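Long-range contact in transmembrane protease (Mus musculus, PDB 2E7V), which is probably a membrane-anchored serine endopeptidase, of which this fragment is the extracellular SEA domain rather than the protease unit: residues 55-60 with 73-78. Sequence-based numbering, arbitrary orientation.
Sequences IRTHVV and VVMKFR
Ile55 and Lys76 meet at a classic beta bulge in the antiparallel hairpin of strands 54-65 and 68-78, part of the SEA-domain sheet, whose face bearing Thr57, Val59 and Val73 packs on helix 28-46. The extra residue places Ile55 and Arg56 together opposite Lys76: Ile55 N donates to Lys76 O at 2.8 Å, and Lys76 N to Arg56 O at 3.0 Å. The Ile55 side chain lies between two basic chains. Its CD1 rests on the aliphatic part of Lys76, 3.7 Å from CE, while CG1 sits over one face of the Arg78 guanidinium, toward its rim. Lys76 is extended throughout, CG anti to the backbone N (chi1 179°), which carries its ammonium out beside Arg56, the two chains pointing the same way. The like charges stand close, Arg56 NH2 to Lys76 NZ 3.8 Å, and two waters accept from both, one of them only weakly from NZ, which probably eases the repulsion. With an alanine at Lys76, Ile55 CD1 would probably lose the methylenes it rests on along that chain, and the two waters the ammonium that they share with Arg56. Further along, Val74 CB lies 3.5 Å from NE2 of the His58 ring, on the face shared with Lys76, where Phe6 touches both Val74 and Lys76. Val74 O takes two donors, His58 N in the carbonyl plane and, from above that plane, Thr57 OG1 at 2.8 Å.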
loop_
_atom_site.group_PDB
_atom_site.type_symbol
_atom_site.label_atom_id
_atom_site.label_comp_id
_atom_site.label_asym_id
_atom_site.label_seq_id
_atom_site.Cartn_x
_atom_site.Cartn_y
_atom_site.Cartn_z
ATOM N N ILE A 55 12.601 2.580 5.897
ATOM C CA ILE A 55 13.463 1.403 5.943
ATOM C C ILE A 55 12.921 0.287 5.071
ATOM O O ILE A 55 13.602 -0.165 4.155
ATOM C CB ILE A 55 13.646 0.872 7.385
ATOM C CG1 ILE A 55 14.359 1.928 8.231
ATOM C CG2 ILE A 55 14.498 -0.418 7.364
ATOM C CD1 ILE A 55 14.574 1.522 9.663
ATOM N N ARG A 56 11.696 -0.157 5.353
ATOM C CA ARG A 56 11.081 -1.212 4.556
ATOM C C ARG A 56 9.610 -1.401 4.912
ATOM O O ARG A 56 9.128 -0.930 5.953
ATOM C CB ARG A 56 11.823 -2.536 4.751
ATOM C CG ARG A 56 11.768 -3.043 6.174
ATOM C CD ARG A 56 12.491 -4.365 6.354
ATOM N NE ARG A 56 12.937 -4.469 7.736
ATOM C CZ ARG A 56 14.099 -4.005 8.179
ATOM N NH1 ARG A 56 14.938 -3.419 7.342
ATOM N NH2 ARG A 56 14.408 -4.103 9.464
ATOM N N THR A 57 8.902 -2.104 4.040
ATOM C CA THR A 57 7.484 -2.358 4.239
ATOM C C THR A 57 7.131 -3.812 3.955
ATOM O O THR A 57 7.884 -4.548 3.307
ATOM C CB THR A 57 6.641 -1.463 3.319
ATOM O OG1 THR A 57 5.255 -1.581 3.660
ATOM C CG2 THR A 57 6.834 -1.868 1.861
ATOM N N HIS A 58 5.977 -4.229 4.453
ATOM C CA HIS A 58 5.538 -5.588 4.218
ATOM C C HIS A 58 4.067 -5.771 4.510
ATOM O O HIS A 58 3.518 -5.205 5.466
ATOM C CB HIS A 58 6.377 -6.578 5.036
ATOM C CG HIS A 58 6.046 -6.616 6.497
ATOM N ND1 HIS A 58 5.341 -7.652 7.069
ATOM C CD2 HIS A 58 6.369 -5.777 7.509
ATOM C CE1 HIS A 58 5.246 -7.452 8.372
ATOM N NE2 HIS A 58 5.861 -6.321 8.666
ATOM N N VAL A 59 3.435 -6.542 3.637
ATOM C CA VAL A 59 2.028 -6.868 3.745
ATOM C C VAL A 59 1.937 -7.930 4.848
ATOM O O VAL A 59 2.548 -8.995 4.745
ATOM C CB VAL A 59 1.512 -7.434 2.390
ATOM C CG1 VAL A 59 0.130 -8.041 2.550
ATOM C CG2 VAL A 59 1.495 -6.326 1.342
ATOM N N VAL A 60 1.202 -7.626 5.915
ATOM C CA VAL A 60 1.059 -8.570 7.023
ATOM C C VAL A 60 -0.026 -9.581 6.699
ATOM O O VAL A 60 -0.036 -10.689 7.226
ATOM C CB VAL A 60 0.721 -7.851 8.339
ATOM C CG1 VAL A 60 1.828 -6.874 8.684
ATOM C CG2 VAL A 60 -0.597 -7.143 8.217
ATOM N N VAL A 73 -0.834 -3.434 5.820
ATOM C CA VAL A 73 0.573 -3.130 5.558
ATOM C C VAL A 73 1.310 -2.436 6.704
ATOM O O VAL A 73 0.799 -1.469 7.293
ATOM C CB VAL A 73 0.665 -2.215 4.297
ATOM C CG1 VAL A 73 2.120 -1.842 3.993
ATOM C CG2 VAL A 73 0.009 -2.904 3.115
ATOM N N VAL A 74 2.507 -2.924 7.019
ATOM C CA VAL A 74 3.324 -2.314 8.068
ATOM C C VAL A 74 4.455 -1.556 7.371
ATOM O O VAL A 74 5.028 -2.054 6.403
ATOM C CB VAL A 74 3.958 -3.372 9.018
ATOM C CG1 VAL A 74 5.054 -2.723 9.859
ATOM C CG2 VAL A 74 2.897 -3.957 9.951
ATOM N N MET A 75 4.752 -0.353 7.849
ATOM C CA MET A 75 5.826 0.457 7.285
ATOM C C MET A 75 6.760 0.875 8.417
ATOM O O MET A 75 6.300 1.384 9.456
ATOM C CB MET A 75 5.262 1.706 6.578
ATOM C CG MET A 75 4.419 1.417 5.320
ATOM S SD MET A 75 3.282 2.800 4.895
ATOM C CE MET A 75 2.031 2.496 6.129
ATOM N N LYS A 76 8.063 0.649 8.222
ATOM C CA LYS A 76 9.085 1.000 9.217
ATOM C C LYS A 76 9.948 2.186 8.793
ATOM O O LYS A 76 10.463 2.216 7.661
ATOM C CB LYS A 76 10.019 -0.186 9.488
ATOM C CG LYS A 76 11.120 0.136 10.505
ATOM C CD LYS A 76 11.961 -1.070 10.878
ATOM C CE LYS A 76 12.880 -0.732 12.051
ATOM N NZ LYS A 76 13.668 -1.898 12.512
ATOM N N PHE A 77 10.119 3.142 9.709
ATOM C CA PHE A 77 10.927 4.341 9.468
ATOM C C PHE A 77 11.944 4.589 10.580
ATOM O O PHE A 77 11.742 4.192 11.730
ATOM C CB PHE A 77 10.048 5.601 9.356
ATOM C CG PHE A 77 9.016 5.529 8.278
ATOM C CD1 PHE A 77 7.809 4.863 8.494
ATOM C CD2 PHE A 77 9.270 6.081 7.018
ATOM C CE1 PHE A 77 6.868 4.742 7.472
ATOM C CE2 PHE A 77 8.334 5.964 5.988
ATOM C CZ PHE A 77 7.129 5.290 6.218
ATOM N N ARG A 78 13.035 5.258 10.219
ATOM C CA ARG A 78 14.085 5.615 11.162
ATOM C C ARG A 78 13.981 7.140 11.276
ATOM O O ARG A 78 13.693 7.813 10.286
ATOM C CB ARG A 78 15.466 5.253 10.600
ATOM C CG ARG A 78 15.924 6.177 9.465
ATOM C CD ARG A 78 17.410 6.032 9.103
ATOM N NE ARG A 78 17.676 5.004 8.096
ATOM C CZ ARG A 78 17.674 3.696 8.333
ATOM N NH1 ARG A 78 17.420 3.238 9.553
ATOM N NH2 ARG A 78 17.927 2.845 7.347
HETATM O O HOH W 1 16.297 -2.162 10.311
HETATM O O HOH W 2 12.448 -4.602 12.061
#